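Local coordinates for aminopeptidase N (Francisella tularensis subsp. tularensis, PDB 5DLL), which probably takes part in the breakdown of intracellular peptides, as a zinc-dependent aminopeptidase of the M1 family that releases N-terminal residues, preferably alanine, at residues A[19-24]-A[321-326]; A[712-717]-A[731-736]. One frame throughout, in Å; residues are numbered along the deposited sequence.

How the contacts relate
Contact 1 and contact 2 lie on opposite sides of the chain's centre, with about 39 Å between their nearest atoms, and share no element. Contact 1 joins residues far apart in sequence: a loop of the N-terminal domain meets the turn after a short strand of the peptidase domain, partly buried, through an arginine laid on a tyrosine and tied to an aspartate. Contact 2 is local, between successive helices of the C-terminal helical domain, and is buried; two phenylalanine rings make it. The difference in chemistry follows the difference in place: polar groups with hydrogen-bonding partners at the partly exposed domain junction, hydrocarbon rings where these helices meet.

Contact 1. Residues A[19-24]-A[321-326]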
ATOM      1  N   LYS A  19      -4.704  15.413  22.508  1.00 57.89           N
ATOM      2  CA  LYS A  19      -4.305  16.102  23.743  1.00 55.48           C
ATOM      3  C   LYS A  19      -5.023  15.572  24.991  1.00 56.16           C
ATOM      4  O   LYS A  19      -4.584  15.831  26.111  1.00 56.63           O
ATOM      5  CB  LYS A  19      -4.534  17.611  23.614  1.00 56.64           C
ATOM      6  CG  LYS A  19      -5.998  18.026  23.607  1.00 65.29           C
ATOM      7  CD  LYS A  19      -6.185  19.399  22.980  1.00 78.67           C
ATOM      8  CE  LYS A  19      -7.617  19.890  23.125  1.00 89.00           C
ATOM      9  NZ  LYS A  19      -8.601  18.997  22.452  1.00 97.86           N
ATOM     10  N   ASP A  20      -6.120  14.839  24.800  1.00 55.43           N
ATOM     11  CA  ASP A  20      -6.844  14.217  25.914  1.00 58.43           C
ATOM     12  C   ASP A  20      -6.208  12.929  26.446  1.00 56.60           C
ATOM     13  O   ASP A  20      -6.683  12.390  27.447  1.00 63.73           O
ATOM     14  CB  ASP A  20      -8.295  13.915  25.511  1.00 56.72           C
ATOM     15  CG  ASP A  20      -9.115  15.169  25.275  1.00 55.78           C
ATOM     16  OD1 ASP A  20      -8.699  16.257  25.740  1.00 50.05           O
ATOM     17  OD2 ASP A  20     -10.186  15.060  24.632  1.00 48.87           O
ATOM     18  N   TYR A  21      -5.155  12.428  25.799  1.00 52.81           N
ATOM     19  CA  TYR A  21      -4.583  11.144  26.196  1.00 49.80           C
ATOM     20  C   TYR A  21      -4.193  11.137  27.675  1.00 49.70           C
ATOM     21  O   TYR A  21      -3.497  12.034  28.153  1.00 45.98           O
ATOM     22  CB  TYR A  21      -3.367  10.750  25.338  1.00 46.84           C
ATOM     23  CG  TYR A  21      -2.655   9.514  25.877  1.00 45.39           C
ATOM     24  CD1 TYR A  21      -3.093   8.223  25.548  1.00 41.12           C
ATOM     25  CD2 TYR A  21      -1.571   9.634  26.748  1.00 43.05           C
ATOM     26  CE1 TYR A  21      -2.456   7.097  26.058  1.00 37.92           C
ATOM     27  CE2 TYR A  21      -0.934   8.514  27.264  1.00 42.37           C
ATOM     28  CZ  TYR A  21      -1.380   7.251  26.918  1.00 39.21           C
ATOM     29  OH  TYR A  21      -0.736   6.153  27.437  1.00 39.13           O
ATOM     30  N   LYS A  22      -4.681  10.120  28.383  1.00 48.60           N
ATOM     31  CA  LYS A  22      -4.237   9.801  29.732  1.00 51.11           C
ATOM     32  C   LYS A  22      -3.834   8.333  29.742  1.00 46.25           C
ATOM     33  O   LYS A  22      -4.534   7.502  29.157  1.00 41.66           O
ATOM     34  CB  LYS A  22      -5.363  10.012  30.746  1.00 56.83           C
ATOM     35  CG  LYS A  22      -5.428  11.402  31.356  1.00 62.17           C
ATOM     36  CD  LYS A  22      -6.530  11.462  32.405  1.00 66.42           C
ATOM     37  CE  LYS A  22      -6.771  12.877  32.911  1.00 69.99           C
ATOM     38  NZ  LYS A  22      -5.692  13.355  33.816  1.00 70.30           N
ATOM     39  N   PRO A  23      -2.712   7.999  30.405  1.00 44.33           N
ATOM     40  CA  PRO A  23      -2.400   6.578  30.524  1.00 45.35           C
ATOM     41  C   PRO A  23      -3.484   5.852  31.314  1.00 49.21           C
ATOM     42  O   PRO A  23      -4.138   6.458  32.165  1.00 50.19           O
ATOM     43  CB  PRO A  23      -1.066   6.559  31.279  1.00 45.54           C
ATOM     44  CG  PRO A  23      -0.961   7.888  31.938  1.00 45.76           C
ATOM     45  CD  PRO A  23      -1.706   8.849  31.066  1.00 44.30           C
ATOM     46  N   SER A  24      -3.683   4.573  31.014  1.00 39.94           N
ATOM     47  CA  SER A  24      -4.627   3.748  31.758  1.00 39.36           C
ATOM     48  C   SER A  24      -4.244   3.732  33.237  1.00 41.66           C
ATOM     49  O   SER A  24      -3.069   3.597  33.566  1.00 39.27           O
ATOM     50  CB  SER A  24      -4.628   2.325  31.209  1.00 38.08           C
ATOM     51  OG  SER A  24      -5.612   1.538  31.850  1.00 41.74           O
ATOM     52  N   THR A 321       4.947  -1.192  19.940  1.00 33.24           N
ATOM     53  CA  THR A 321       3.666  -0.806  19.333  1.00 34.42           C
ATOM     54  C   THR A 321       3.363   0.697  19.464  1.00 37.34           C
ATOM     55  O   THR A 321       4.170   1.465  19.990  1.00 36.52           O
ATOM     56  CB  THR A 321       2.501  -1.644  19.922  1.00 34.72           C
ATOM     57  OG1 THR A 321       1.351  -1.542  19.070  1.00 33.26           O
ATOM     58  CG2 THR A 321       2.137  -1.205  21.348  1.00 33.67           C
ATOM     59  N   CYS A 322       2.205   1.109  18.952  1.00 40.97           N
ATOM     60  CA  CYS A 322       1.738   2.488  19.100  1.00 44.99           C
ATOM     61  C   CYS A 322       1.005   2.670  20.434  1.00 43.85           C
ATOM     62  O   CYS A 322       0.269   1.788  20.871  1.00 39.38           O
ATOM     63  CB  CYS A 322       0.835   2.895  17.920  1.00 48.08           C
ATOM     64  SG  CYS A 322      -0.537   1.772  17.530  1.00 47.02           S
ATOM     65  N   ARG A 323       1.224   3.820  21.073  1.00 45.63           N
ATOM     66  CA  ARG A 323       0.587   4.165  22.350  1.00 42.41           C
ATOM     67  C   ARG A 323      -0.905   4.420  22.170  1.00 45.16           C
ATOM     68  O   ARG A 323      -1.724   3.995  22.993  1.00 45.34           O
ATOM     69  CB  ARG A 323       1.250   5.413  22.925  1.00 44.19           C
ATOM     70  CG  ARG A 323       0.747   5.840  24.292  1.00 45.75           C
ATOM     71  CD  ARG A 323       1.190   7.259  24.603  1.00 45.44           C
ATOM     72  NE  ARG A 323       0.449   8.243  23.816  1.00 44.15           N
ATOM     73  CZ  ARG A 323       0.587   9.563  23.928  1.00 47.47           C
ATOM     74  NH1 ARG A 323       1.447  10.086  24.802  1.00 48.32           N
ATOM     75  NH2 ARG A 323      -0.143  10.368  23.162  1.00 47.65           N
ATOM     76  N   ASP A 324      -1.240   5.134  21.097  1.00 42.01           N
ATOM     77  CA  ASP A 324      -2.623   5.391  20.716  1.00 43.34           C
ATOM     78  C   ASP A 324      -2.743   5.336  19.192  1.00 43.21           C
ATOM     79  O   ASP A 324      -1.740   5.192  18.499  1.00 43.01           O
ATOM     80  CB  ASP A 324      -3.073   6.750  21.259  1.00 47.22           C
ATOM     81  CG  ASP A 324      -2.181   7.890  20.796  1.00 50.37           C
ATOM     82  OD1 ASP A 324      -2.077   8.105  19.567  1.00 50.02           O
ATOM     83  OD2 ASP A 324      -1.586   8.573  21.658  1.00 46.47           O
ATOM     84  N   TRP A 325      -3.958   5.466  18.669  1.00 44.49           N
ATOM     85  CA  TRP A 325      -4.188   5.322  17.228  1.00 45.51           C
ATOM     86  C   TRP A 325      -3.899   6.587  16.405  1.00 45.26           C
ATOM     87  O   TRP A 325      -4.031   6.561  15.182  1.00 50.87           O
ATOM     88  CB  TRP A 325      -5.615   4.835  16.967  1.00 49.11           C
ATOM     89  CG  TRP A 325      -5.900   3.509  17.607  1.00 49.87           C
ATOM     90  CD1 TRP A 325      -6.731   3.269  18.665  1.00 44.16           C
ATOM     91  CD2 TRP A 325      -5.335   2.243  17.244  1.00 44.72           C
ATOM     92  NE1 TRP A 325      -6.726   1.928  18.975  1.00 46.08           N
ATOM     93  CE2 TRP A 325      -5.877   1.277  18.119  1.00 46.11           C
ATOM     94  CE3 TRP A 325      -4.428   1.833  16.260  1.00 42.45           C
ATOM     95  CZ2 TRP A 325      -5.541  -0.077  18.038  1.00 47.19           C
ATOM     96  CZ3 TRP A 325      -4.093   0.488  16.180  1.00 44.71           C
ATOM     97  CH2 TRP A 325      -4.647  -0.451  17.064  1.00 45.04           C
ATOM     98  N   PHE A 326      -3.509   7.682  17.061  1.00 44.24           N
ATOM     99  CA  PHE A 326      -3.002   8.875  16.351  1.00 48.83           C
ATOM    100  C   PHE A 326      -1.561   8.616  15.907  1.00 42.96           C
ATOM    101  O   PHE A 326      -1.050   9.225  14.959  1.00 39.95           O
ATOM    102  CB  PHE A 326      -3.039  10.121  17.249  1.00 48.71           C
ATOM    103  CG  PHE A 326      -4.409  10.470  17.766  1.00 48.53           C
ATOM    104  CD1 PHE A 326      -4.869   9.953  18.972  1.00 49.96           C
ATOM    105  CD2 PHE A 326      -5.233  11.331  17.056  1.00 50.54           C
ATOM    106  CE1 PHE A 326      -6.128  10.280  19.454  1.00 48.61           C
ATOM    107  CE2 PHE A 326      -6.492  11.666  17.530  1.00 49.27           C
ATOM    108  CZ  PHE A 326      -6.939  11.140  18.733  1.00 51.55           C
TER
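Tyr21 and Arg323 meet face to face: the guanidinium lies flat on the phenol ring, the planes only 7° apart and the two centres 3.8 Å from each other. This is both a stack and a cation-pi pair. The arginine does not touch with its head alone. Its aliphatic part runs over the same face, with Arg323 CD 3.5 Å from Tyr21 CZ, a CH-pi contact, and Arg323 CG lies near the hydroxyl end. The bend at chi3 (73°) lays the guanidinium along the ring, with NE over its centre and NH2 by Tyr21 CG and CB. Tyrosine suits the place because its face accepts the cation while its hydroxyl still reaches a polar partner, Asp148 OD2.

Asp324, which only brushes the ring, acts mainly from the second shell. Arg323 grips it side-on, with two of its nitrogens directed at one oxygen: NE stands 3.0 Å from Asp324 OD2, and NH2 is 2.8 Å from that same OD2 in a salt bridge. The acceptor lies practically in the guanidinium plane, and this in-plane hold fixes the group's rotation and presents its flat face to the tyrosine. The carboxylate would also be expected to balance the arginine's charge. Its other oxygen, Asp324 OD1, accepts from the backbone N of Phe326 at 2.9 Å, closing an Asx turn that sets the aspartate in place.

The tyrosine belongs to the loop between strands 16-17 and 26-36 of the N-terminal domain, where it also touches Arg146. Arg323 follows strand 321-322, which pairs in parallel with strand 427-428, and its backbone is hydrogen-bonded to Val428. The stack therefore joins the N-terminal domain to the peptidase domain, beside the turn leading from strand 321-322 into helix 328-346.

Contact 2. Residues A[712-717]-A[731-736]; sequences TAFTEL and NEFYNR
Segments 712-717 and 731-736, on successive helices, have their closest CA pair at Phe714 and Phe733, 7.8 Å apart, a gap bridged by side chains without any hydrogen bond between the two segments. Both phenylalanines direct their CB toward the opposing helix, and in each the ring carbon CG is anti to the backbone N (chi1 -175° for Phe714, -166° for Phe733), which carries the rings into the space between the helices.

There they form an offset stack, with centroids 4.6 Å apart and planes inclined by 17°. The displacement puts the CD2 edge of each ring over the other's face, near the rim rather than the middle; Phe714 CD2 and Phe733 CD2 are 3.8 Å apart. Phe733 CD2 also lies over the root of its partner, 3.8 Å from Phe714 CG. The centre of the Phe714 face is met instead by the methylene of Phe733: its CB is 4.3 Å from the Phe714 centroid and almost on the ring normal, a CH-pi contact. One phenylalanine thus covers the other with both ring and stem.

Phe733 also meets the indole of Trp747, from helix 741-752, in nearly parallel planes, and Phe714 touches Ser750 of that helix. Phe714 packs as well against Ala729 of helix 723-736, one turn before Phe733; the small side chain of this alanine suits a place beside a bulky ring.

Phenylalanine fits this buried site because it fills width with a flat apolar surface and brings no hydrogen-bonding group that would need a partner. Adhesion between these consecutive helices of the C-terminal ARM-repeat-like domain accordingly rests, at this point, on dispersion and the exclusion of water, which have little directional preference.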
ATOM      1  N   THR A 712       1.341  -9.376 -22.085  1.00 51.43           N
ATOM      2  CA  THR A 712       1.940  -8.370 -22.957  1.00 48.70           C
ATOM      3  C   THR A 712       1.535  -8.603 -24.411  1.00 47.42           C
ATOM      4  O   THR A 712       1.147  -7.669 -25.108  1.00 41.03           O
ATOM      5  CB  THR A 712       3.476  -8.381 -22.854  1.00 53.40           C
ATOM      6  OG1 THR A 712       3.860  -8.269 -21.480  1.00 65.77           O
ATOM      7  CG2 THR A 712       4.083  -7.225 -23.638  1.00 58.27           C
ATOM      8  N   ALA A 713       1.616  -9.854 -24.858  1.00 45.48           N
ATOM      9  CA  ALA A 713       1.234 -10.210 -26.222  1.00 43.51           C
ATOM     10  C   ALA A 713      -0.226  -9.858 -26.506  1.00 44.33           C
ATOM     11  O   ALA A 713      -0.534  -9.248 -27.530  1.00 46.51           O
ATOM     12  CB  ALA A 713       1.474 -11.687 -26.465  1.00 44.70           C
ATOM     13  N   PHE A 714      -1.115 -10.241 -25.591  1.00 43.36           N
ATOM     14  CA  PHE A 714      -2.545  -9.944 -25.713  1.00 44.29           C
ATOM     15  C   PHE A 714      -2.802  -8.439 -25.758  1.00 44.44           C
ATOM     16  O   PHE A 714      -3.472  -7.953 -26.667  1.00 49.33           O
ATOM     17  CB  PHE A 714      -3.323 -10.592 -24.556  1.00 43.64           C
ATOM     18  CG  PHE A 714      -4.829 -10.446 -24.647  1.00 43.86           C
ATOM     19  CD1 PHE A 714      -5.501 -10.574 -25.861  1.00 47.40           C
ATOM     20  CD2 PHE A 714      -5.581 -10.226 -23.498  1.00 44.48           C
ATOM     21  CE1 PHE A 714      -6.885 -10.452 -25.931  1.00 48.97           C
ATOM     22  CE2 PHE A 714      -6.963 -10.102 -23.564  1.00 48.00           C
ATOM     23  CZ  PHE A 714      -7.616 -10.217 -24.781  1.00 47.27           C
ATOM     24  N   THR A 715      -2.255  -7.708 -24.789  1.00 42.10           N
ATOM     25  CA  THR A 715      -2.431  -6.255 -24.709  1.00 43.42           C
ATOM     26  C   THR A 715      -2.063  -5.547 -26.018  1.00 46.28           C
ATOM     27  O   THR A 715      -2.779  -4.653 -26.465  1.00 46.87           O
ATOM     28  CB  THR A 715      -1.580  -5.643 -23.571  1.00 43.90           C
ATOM     29  OG1 THR A 715      -1.849  -6.323 -22.337  1.00 48.11           O
ATOM     30  CG2 THR A 715      -1.865  -4.143 -23.405  1.00 39.43           C
ATOM     31  N   GLU A 716      -0.951  -5.952 -26.626  1.00 50.25           N
ATOM     32  CA  GLU A 716      -0.453  -5.301 -27.840  1.00 47.30           C
ATOM     33  C   GLU A 716      -1.219  -5.768 -29.076  1.00 50.65           C
ATOM     34  O   GLU A 716      -1.390  -5.008 -30.031  1.00 59.35           O
ATOM     35  CB  GLU A 716       1.044  -5.557 -28.016  1.00 46.83           C
ATOM     36  CG  GLU A 716       1.906  -5.182 -26.814  1.00 50.41           C
ATOM     37  CD  GLU A 716       1.890  -3.700 -26.472  1.00 54.25           C
ATOM     38  OE1 GLU A 716       1.374  -2.892 -27.275  1.00 60.88           O
ATOM     39  OE2 GLU A 716       2.409  -3.345 -25.387  1.00 53.36           O
ATOM     40  N   LEU A 717      -1.691  -7.012 -29.048  1.00 48.55           N
ATOM     41  CA  LEU A 717      -2.552  -7.539 -30.109  1.00 49.65           C
ATOM     42  C   LEU A 717      -3.894  -6.790 -30.160  1.00 48.57           C
ATOM     43  O   LEU A 717      -4.536  -6.743 -31.207  1.00 46.62           O
ATOM     44  CB  LEU A 717      -2.782  -9.048 -29.905  1.00 56.00           C
ATOM     45  CG  LEU A 717      -2.553 -10.029 -31.064  1.00 57.83           C
ATOM     46  CD1 LEU A 717      -1.351  -9.661 -31.921  1.00 57.43           C
ATOM     47  CD2 LEU A 717      -2.390 -11.442 -30.511  1.00 54.36           C
ATOM     48  N   ASN A 731     -10.955 -14.248 -28.332  1.00 61.76           N
ATOM     49  CA  ASN A 731     -11.476 -15.618 -28.297  1.00 65.35           C
ATOM     50  C   ASN A 731     -10.414 -16.632 -27.895  1.00 66.83           C
ATOM     51  O   ASN A 731     -10.641 -17.452 -27.003  1.00 62.87           O
ATOM     52  CB  ASN A 731     -12.045 -16.017 -29.663  1.00 69.86           C
ATOM     53  CG  ASN A 731     -13.192 -15.128 -30.107  1.00 73.25           C
ATOM     54  OD1 ASN A 731     -13.802 -14.418 -29.303  1.00 70.31           O
ATOM     55  ND2 ASN A 731     -13.489 -15.164 -31.401  1.00 78.93           N
ATOM     56  N   GLU A 732      -9.265 -16.571 -28.574  1.00 71.18           N
ATOM     57  CA  GLU A 732      -8.128 -17.452 -28.296  1.00 73.13           C
ATOM     58  C   GLU A 732      -7.717 -17.378 -26.823  1.00 69.01           C
ATOM     59  O   GLU A 732      -7.470 -18.411 -26.201  1.00 70.37           O
ATOM     60  CB  GLU A 732      -6.929 -17.123 -29.207  1.00 81.42           C
ATOM     61  CG  GLU A 732      -7.064 -17.619 -30.649  1.00 92.69           C
ATOM     62  CD  GLU A 732      -6.019 -17.039 -31.607  1.00 96.10           C
ATOM     63  OE1 GLU A 732      -6.287 -16.998 -32.828  1.00 93.69           O
ATOM     64  OE2 GLU A 732      -4.928 -16.626 -31.160  1.00 86.90           O
ATOM     65  N   PHE A 733      -7.665 -16.169 -26.265  1.00 63.35           N
ATOM     66  CA  PHE A 733      -7.334 -15.985 -24.847  1.00 62.40           C
ATOM     67  C   PHE A 733      -8.407 -16.602 -23.943  1.00 65.93           C
ATOM     68  O   PHE A 733      -8.083 -17.261 -22.956  1.00 66.84           O
ATOM     69  CB  PHE A 733      -7.155 -14.498 -24.520  1.00 59.66           C
ATOM     70  CG  PHE A 733      -6.484 -14.230 -23.193  1.00 59.85           C
ATOM     71  CD1 PHE A 733      -7.208 -14.247 -22.009  1.00 59.08           C
ATOM     72  CD2 PHE A 733      -5.129 -13.931 -23.132  1.00 58.96           C
ATOM     73  CE1 PHE A 733      -6.590 -13.985 -20.793  1.00 57.61           C
ATOM     74  CE2 PHE A 733      -4.509 -13.669 -21.919  1.00 57.25           C
ATOM     75  CZ  PHE A 733      -5.241 -13.696 -20.749  1.00 56.33           C
ATOM     76  N   TYR A 734      -9.678 -16.393 -24.284  1.00 67.21           N
ATOM     77  CA  TYR A 734     -10.779 -16.926 -23.481  1.00 71.62           C
ATOM     78  C   TYR A 734     -10.778 -18.446 -23.490  1.00 77.12           C
ATOM     79  O   TYR A 734     -10.906 -19.067 -22.436  1.00 78.95           O
ATOM     80  CB  TYR A 734     -12.134 -16.413 -23.973  1.00 76.59           C
ATOM     81  CG  TYR A 734     -13.275 -16.707 -23.015  1.00 80.90           C
ATOM     82  CD1 TYR A 734     -13.348 -16.073 -21.775  1.00 78.20           C
ATOM     83  CD2 TYR A 734     -14.281 -17.618 -23.345  1.00 83.58           C
ATOM     84  CE1 TYR A 734     -14.387 -16.335 -20.892  1.00 82.82           C
ATOM     85  CE2 TYR A 734     -15.327 -17.887 -22.468  1.00 84.52           C
ATOM     86  CZ  TYR A 734     -15.377 -17.242 -21.241  1.00 84.19           C
ATOM     87  OH  TYR A 734     -16.410 -17.499 -20.359  1.00 76.06           O
ATOM     88  N   ASN A 735     -10.632 -19.033 -24.677  1.00 82.94           N
ATOM     89  CA  ASN A 735     -10.591 -20.494 -24.838  1.00 90.34           C
ATOM     90  C   ASN A 735      -9.590 -21.166 -23.897  1.00 88.77           C
ATOM     91  O   ASN A 735      -9.877 -22.217 -23.323  1.00 84.35           O
ATOM     92  CB  ASN A 735     -10.249 -20.877 -26.288  1.00 95.25           C
ATOM     93  CG  ASN A 735     -11.369 -20.556 -27.266  1.00 99.96           C
ATOM     94  OD1 ASN A 735     -12.550 -20.566 -26.911  1.00101.73           O
ATOM     95  ND2 ASN A 735     -10.998 -20.277 -28.514  1.00 93.64           N
ATOM     96  N   ARG A 736      -8.423 -20.544 -23.743  1.00 88.33           N
ATOM     97  CA  ARG A 736      -7.354 -21.090 -22.909  1.00 87.27           C
ATOM     98  C   ARG A 736      -7.656 -20.948 -21.422  1.00 86.05           C
ATOM     99  O   ARG A 736      -7.413 -21.875 -20.647  1.00 84.01           O
ATOM    100  CB  ARG A 736      -6.024 -20.396 -23.225  1.00 90.67           C
ATOM    101  CG  ARG A 736      -5.536 -20.591 -24.654  1.00 99.97           C
ATOM    102  CD  ARG A 736      -4.228 -19.850 -24.917  1.00102.02           C
ATOM    103  NE  ARG A 736      -4.061 -19.466 -26.323  1.00105.92           N
ATOM    104  CZ  ARG A 736      -2.914 -19.076 -26.885  1.00103.81           C
ATOM    105  NH1 ARG A 736      -1.786 -19.018 -26.181  1.00100.52           N
ATOM    106  NH2 ARG A 736      -2.891 -18.748 -28.174  1.00101.94           N
TER